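PDB 4QPW: glycosyl hydrolase family 10 from Bacteroides intestinalis DSM 17393, which binds xylo-oligosaccharides through the carbohydrate-binding module present here, one domain of a longer enzyme that probably hydrolyses glycosidic bonds in xylan. Local coordinates for residues M75-A80 against T131-Y136; Y6-S11 against K135-T140. One frame throughout, in Å; residues are numbered along the deposited sequence.

Contact 1 (M75-A80 against T131-Y136); sequences MVRGSA and TIQIKY
R77 and Q133 face each other as an antiparallel hydrogen-bonded pair. R77 N donates to Q133 O, and Q133 N returns a nearly straight bond to R77 O at 2.8 Å. K135 N donates to M75 O, also at 2.8 Å. At the far end S79 N reaches T131 O, and T131 N donates to S79 OG at 2.9 Å.

The side chains of R77 and Q133 run side by side, guanidinium and amide 11° from coplanar. Q133 OE1 takes NE of R77 at 2.7 Å, nearly along the C=O axis, and NH2 of R77 at 2.9 Å on a lone pair. Q133 NE2 bonds to E41, so both ends of the amide are used. A leucine in place of R77 would probably leave Q133 OE1 without these two donors and the amide, still held through NE2, freer to turn.

M75 CB lies over one face of the Y136 ring, 3.7 Å from its centroid, a CH-pi contact. M75 CG is anti to the backbone N (chi1 172°) and the chain runs on nearly extended, carrying SD obliquely past the ring in a Met-aromatic contact. M75 CE packs against K135 CG at 3.3 Å, tighter than usual. Y136 OH bonds to E107.

V76 CG1 meets I132 CG2 at 4.2 Å on the other face, which packs on L84 and F101 of the second sheet. This is antiparallel pairing within a beta-sandwich carbohydrate-binding module.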
loop_
_atom_site.group_PDB
_atom_site.type_symbol
_atom_site.label_atom_id
_atom_site.label_comp_id
_atom_site.label_asym_id
_atom_site.label_seq_id
_atom_site.Cartn_x
_atom_site.Cartn_y
_atom_site.Cartn_z
ATOM N N MET A 75 1.648 -8.218 0.282
ATOM C CA MET A 75 0.787 -9.222 0.946
ATOM C C MET A 75 -0.275 -8.488 1.744
ATOM O O MET A 75 0.052 -7.651 2.617
ATOM C CB MET A 75 1.598 -10.174 1.765
ATOM C CG MET A 75 0.707 -11.090 2.601
ATOM S SD MET A 75 1.417 -12.655 3.160
ATOM C CE MET A 75 1.330 -12.517 4.906
ATOM N N VAL A 76 -1.532 -8.769 1.423
ATOM C CA VAL A 76 -2.705 -7.988 1.892
ATOM C C VAL A 76 -3.824 -8.932 2.240
ATOM O O VAL A 76 -4.037 -9.962 1.545
ATOM C CB VAL A 76 -3.196 -7.034 0.821
ATOM C CG1 VAL A 76 -4.358 -6.154 1.282
ATOM C CG2 VAL A 76 -2.085 -6.249 0.227
ATOM N N ARG A 77 -4.579 -8.601 3.271
ATOM C CA ARG A 77 -5.920 -9.226 3.501
ATOM C C ARG A 77 -6.806 -8.114 4.060
ATOM O O ARG A 77 -6.364 -7.041 4.560
ATOM C CB ARG A 77 -5.837 -10.399 4.403
ATOM C CG ARG A 77 -5.546 -10.127 5.763
ATOM C CD ARG A 77 -5.658 -11.342 6.730
ATOM N NE ARG A 77 -5.604 -11.075 8.112
ATOM C CZ ARG A 77 -5.694 -11.934 9.183
ATOM N NH1 ARG A 77 -5.887 -13.282 9.032
ATOM N NH2 ARG A 77 -5.551 -11.402 10.411
ATOM N N GLY A 78 -8.110 -8.407 4.097
ATOM C CA GLY A 78 -9.080 -7.541 4.744
ATOM C C GLY A 78 -10.111 -8.309 5.475
ATOM O O GLY A 78 -10.258 -9.547 5.338
ATOM N N SER A 79 -10.884 -7.584 6.260
ATOM C CA SER A 79 -12.001 -8.202 7.015
ATOM C C SER A 79 -13.121 -8.548 6.101
ATOM O O SER A 79 -14.049 -9.285 6.578
ATOM C CB SER A 79 -12.513 -7.216 8.087
ATOM O OG SER A 79 -12.808 -5.979 7.568
ATOM N N ALA A 80 -13.195 -8.087 4.934
ATOM C CA ALA A 80 -14.138 -8.408 3.900
ATOM C C ALA A 80 -13.491 -8.173 2.565
ATOM O O ALA A 80 -12.369 -7.560 2.494
ATOM C CB ALA A 80 -15.382 -7.524 3.977
ATOM N N THR A 131 -11.295 -3.545 8.081
ATOM C CA THR A 131 -9.842 -3.599 8.443
ATOM C C THR A 131 -9.081 -4.103 7.220
ATOM O O THR A 131 -9.418 -5.189 6.678
ATOM C CB THR A 131 -9.632 -4.496 9.595
ATOM O OG1 THR A 131 -10.419 -4.047 10.766
ATOM C CG2 THR A 131 -8.172 -4.552 10.077
ATOM N N ILE A 132 -8.076 -3.336 6.781
ATOM C CA ILE A 132 -7.051 -3.767 5.792
ATOM C C ILE A 132 -5.783 -4.030 6.550
ATOM O O ILE A 132 -5.340 -3.223 7.389
ATOM C CB ILE A 132 -6.889 -2.691 4.746
ATOM C CG1 ILE A 132 -8.190 -2.490 3.975
ATOM C CG2 ILE A 132 -5.705 -3.055 3.848
ATOM C CD1 ILE A 132 -8.131 -1.299 3.056
ATOM N N GLN A 133 -5.141 -5.170 6.286
ATOM C CA GLN A 133 -3.822 -5.517 6.847
ATOM C C GLN A 133 -2.819 -5.781 5.742
ATOM O O GLN A 133 -3.139 -6.444 4.734
ATOM C CB GLN A 133 -3.980 -6.724 7.723
ATOM C CG GLN A 133 -4.899 -6.442 8.950
ATOM C CD GLN A 133 -5.035 -7.650 9.868
ATOM O OE1 GLN A 133 -4.990 -8.786 9.407
ATOM N NE2 GLN A 133 -5.125 -7.406 11.116
ATOM N N ILE A 134 -1.625 -5.191 5.892
ATOM C CA ILE A 134 -0.547 -5.278 4.892
ATOM C C ILE A 134 0.669 -5.802 5.591
ATOM O O ILE A 134 1.187 -5.228 6.536
ATOM C CB ILE A 134 -0.318 -3.903 4.243
ATOM C CG1 ILE A 134 -1.567 -3.467 3.500
ATOM C CG2 ILE A 134 0.917 -3.998 3.319
ATOM C CD1 ILE A 134 -1.521 -2.032 2.986
ATOM N N LYS A 135 1.162 -6.982 5.143
ATOM C CA LYS A 135 2.275 -7.623 5.811
ATOM C C LYS A 135 3.676 -7.113 5.338
ATOM O O LYS A 135 4.569 -7.036 6.175
ATOM C CB LYS A 135 2.162 -9.139 5.540
ATOM C CG LYS A 135 2.959 -10.053 6.360
ATOM C CD LYS A 135 2.420 -10.125 7.784
ATOM C CE LYS A 135 3.200 -11.127 8.660
ATOM N NZ LYS A 135 2.746 -11.098 10.069
ATOM N N TYR A 136 3.792 -6.849 4.066
ATOM C CA TYR A 136 5.080 -6.403 3.480
ATOM C C TYR A 136 4.808 -5.826 2.145
ATOM O O TYR A 136 3.763 -6.078 1.516
ATOM C CB TYR A 136 6.132 -7.560 3.384
ATOM C CG TYR A 136 5.685 -8.756 2.565
ATOM C CD1 TYR A 136 5.707 -8.737 1.174
ATOM C CD2 TYR A 136 5.206 -9.917 3.170
ATOM C CE1 TYR A 136 5.359 -9.854 0.431
ATOM C CE2 TYR A 136 4.830 -11.007 2.460
ATOM C CZ TYR A 136 4.866 -10.938 1.118
ATOM O OH TYR A 136 4.463 -12.069 0.296
#

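Contact 2 (Y6-S11 against K135-T140)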
loop_
_atom_site.group_PDB
_atom_site.type_symbol
_atom_site.label_atom_id
_atom_site.label_comp_id
_atom_site.label_asym_id
_atom_site.label_seq_id
_atom_site.Cartn_x
_atom_site.Cartn_y
_atom_site.Cartn_z
ATOM N N TYR A 6 14.033 -3.901 -3.116
ATOM C CA TYR A 6 13.580 -3.160 -1.916
ATOM C C TYR A 6 12.586 -3.995 -1.179
ATOM O O TYR A 6 11.669 -4.611 -1.834
ATOM C CB TYR A 6 12.948 -1.851 -2.338
ATOM C CG TYR A 6 12.284 -1.020 -1.281
ATOM C CD1 TYR A 6 11.054 -1.325 -0.817
ATOM C CD2 TYR A 6 12.898 0.122 -0.734
ATOM C CE1 TYR A 6 10.444 -0.596 0.215
ATOM C CE2 TYR A 6 12.259 0.910 0.228
ATOM C CZ TYR A 6 11.050 0.535 0.703
ATOM O OH TYR A 6 10.369 1.264 1.659
ATOM N N GLU A 7 12.622 -4.005 0.114
ATOM C CA GLU A 7 11.546 -4.614 0.922
ATOM C C GLU A 7 11.325 -3.770 2.154
ATOM O O GLU A 7 12.295 -3.332 2.846
ATOM C CB GLU A 7 11.922 -5.997 1.359
ATOM C CG GLU A 7 11.119 -6.697 2.427
ATOM C CD GLU A 7 11.933 -7.860 2.926
ATOM O OE1 GLU A 7 11.769 -8.878 2.321
ATOM O OE2 GLU A 7 12.761 -7.732 3.814
ATOM N N ILE A 8 10.104 -3.665 2.584
ATOM C CA ILE A 8 9.709 -3.204 4.025
ATOM C C ILE A 8 8.830 -4.352 4.493
ATOM O O ILE A 8 7.820 -4.758 3.823
ATOM C CB ILE A 8 9.029 -1.867 4.015
ATOM C CG1 ILE A 8 8.795 -1.308 5.423
ATOM C CG2 ILE A 8 7.791 -1.693 3.159
ATOM C CD1 ILE A 8 10.077 -0.828 6.080
ATOM N N ASP A 9 9.161 -4.964 5.625
ATOM C CA ASP A 9 8.497 -6.103 6.166
ATOM C C ASP A 9 7.889 -5.731 7.519
ATOM O O ASP A 9 8.591 -5.622 8.556
ATOM C CB ASP A 9 9.446 -7.292 6.262
ATOM C CG ASP A 9 8.822 -8.480 6.881
ATOM O OD1 ASP A 9 7.595 -8.568 7.065
ATOM O OD2 ASP A 9 9.579 -9.475 7.204
ATOM N N TYR A 10 6.574 -5.566 7.606
ATOM C CA TYR A 10 5.868 -5.116 8.788
ATOM C C TYR A 10 5.733 -6.244 9.820
ATOM O O TYR A 10 5.325 -5.985 10.972
ATOM C CB TYR A 10 4.529 -4.523 8.481
ATOM C CG TYR A 10 4.653 -3.266 7.631
ATOM C CD1 TYR A 10 5.218 -2.099 8.147
ATOM C CD2 TYR A 10 4.215 -3.240 6.333
ATOM C CE1 TYR A 10 5.346 -0.992 7.387
ATOM C CE2 TYR A 10 4.351 -2.082 5.558
ATOM C CZ TYR A 10 4.923 -0.945 6.084
ATOM O OH TYR A 10 5.026 0.212 5.358
ATOM N N SER A 11 6.192 -7.447 9.467
ATOM C CA SER A 11 6.304 -8.567 10.410
ATOM C C SER A 11 7.071 -8.071 11.547
ATOM O O SER A 11 6.778 -8.524 12.713
ATOM C CB SER A 11 7.027 -9.828 9.788
ATOM O OG SER A 11 6.419 -10.302 8.501
ATOM N N LYS A 135 1.162 -6.982 5.143
ATOM C CA LYS A 135 2.275 -7.623 5.811
ATOM C C LYS A 135 3.676 -7.113 5.338
ATOM O O LYS A 135 4.569 -7.036 6.175
ATOM C CB LYS A 135 2.162 -9.139 5.540
ATOM C CG LYS A 135 2.959 -10.053 6.360
ATOM C CD LYS A 135 2.420 -10.125 7.784
ATOM C CE LYS A 135 3.200 -11.127 8.660
ATOM N NZ LYS A 135 2.746 -11.098 10.069
ATOM N N TYR A 136 3.792 -6.849 4.066
ATOM C CA TYR A 136 5.080 -6.403 3.480
ATOM C C TYR A 136 4.808 -5.826 2.145
ATOM O O TYR A 136 3.763 -6.078 1.516
ATOM C CB TYR A 136 6.132 -7.560 3.384
ATOM C CG TYR A 136 5.685 -8.756 2.565
ATOM C CD1 TYR A 136 5.707 -8.737 1.174
ATOM C CD2 TYR A 136 5.206 -9.917 3.170
ATOM C CE1 TYR A 136 5.359 -9.854 0.431
ATOM C CE2 TYR A 136 4.830 -11.007 2.460
ATOM C CZ TYR A 136 4.866 -10.938 1.118
ATOM O OH TYR A 136 4.463 -12.069 0.296
ATOM N N VAL A 137 5.825 -5.076 1.668
ATOM C CA VAL A 137 5.886 -4.545 0.325
ATOM C C VAL A 137 7.267 -4.771 -0.239
ATOM O O VAL A 137 8.266 -4.503 0.476
ATOM C CB VAL A 137 5.566 -3.004 0.330
ATOM C CG1 VAL A 137 5.571 -2.469 -1.050
ATOM C CG2 VAL A 137 4.220 -2.742 0.980
ATOM N N LYS A 138 7.353 -5.281 -1.459
ATOM C CA LYS A 138 8.624 -5.476 -2.138
ATOM C C LYS A 138 8.575 -4.857 -3.510
ATOM O O LYS A 138 7.527 -4.851 -4.151
ATOM C CB LYS A 138 8.972 -6.993 -2.279
ATOM C CG LYS A 138 9.029 -7.779 -0.992
ATOM C CD LYS A 138 9.271 -9.246 -1.138
ATOM C CE LYS A 138 9.209 -9.998 0.162
ATOM N NZ LYS A 138 9.443 -11.464 0.012
ATOM N N ILE A 139 9.758 -4.446 -3.972
ATOM C CA ILE A 139 9.966 -4.152 -5.403
ATOM C C ILE A 139 10.976 -5.148 -5.888
ATOM O O ILE A 139 12.032 -5.338 -5.258
ATOM C CB ILE A 139 10.519 -2.727 -5.644
ATOM C CG1 ILE A 139 9.591 -1.624 -5.119
ATOM C CG2 ILE A 139 10.850 -2.526 -7.100
ATOM C CD1 ILE A 139 8.258 -1.542 -5.698
ATOM N N THR A 140 10.670 -5.813 -7.013
ATOM C CA THR A 140 11.543 -6.849 -7.587
ATOM C C THR A 140 11.768 -6.560 -9.063
ATOM O O THR A 140 11.081 -5.788 -9.707
ATOM C CB THR A 140 10.972 -8.268 -7.384
ATOM O OG1 THR A 140 9.837 -8.483 -8.198
ATOM C CG2 THR A 140 10.600 -8.520 -5.945
HETATM O O HOH W 1 4.767 -11.013 12.576
#
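Strands 6-9 and 135-140 run antiparallel at 175°, with axes 4.7 Å apart, and Y6-I139 and I8-V137 are the hydrogen-bonded pairs. I8 N donates to V137 O at 2.9 Å, and V137 N donates back to I8 O. Y10 N bonds to K135 O at 2.9 Å.

Two apolar pairs share one face. I8 CG1 lies trans to the backbone N (chi1 -173°), leaving CG2 between N and the carbonyl carbon to touch V137 CB at 3.8 Å. Y6 CB lies near I139 CB, and Y6 OH reaches the backbone N of D60.

E7 and K138 lie alongside each other on the other face. E7 OE1 is 4.2 Å from K138 NZ, too far for a salt bridge.

D9 OD1 is met twice from S11. S11 OG approaches OD1 on its syn lone pair at a very short 2.5 Å, while S11 N comes from above the carboxylate plane at 3.0 Å. S11 OG also meets K135 CE at 3.3 Å. A water joins S11 O to K135 NZ, which also bonds to G38 O. The S11 N bond alone defines an Asx turn, closing an antiparallel strand of the beta-sandwich.

Overall arrangement
Contacts 1 and 2 share strand 130-141, which pairs with strand 69-78 in contact 1 and with strand 3-9 in contact 2. All three belong to one antiparallel sheet. K135 and Y136 belong to both contacts, whose centres lie about 13 Å apart. Both contacts are partly buried. Contact 1 has more buried residues, and its V76 and I132 pack against the other sheet. Its opposite face is polar and aromatic, with a two-nitrogen grip of an arginine on a glutamine amide. Contact 2 relies on backbone bonds and small apolar touches. E7 and K138 lie alongside each other without a salt bridge, and the bonds from S11 to D9 stay within the turn after strand 3-9.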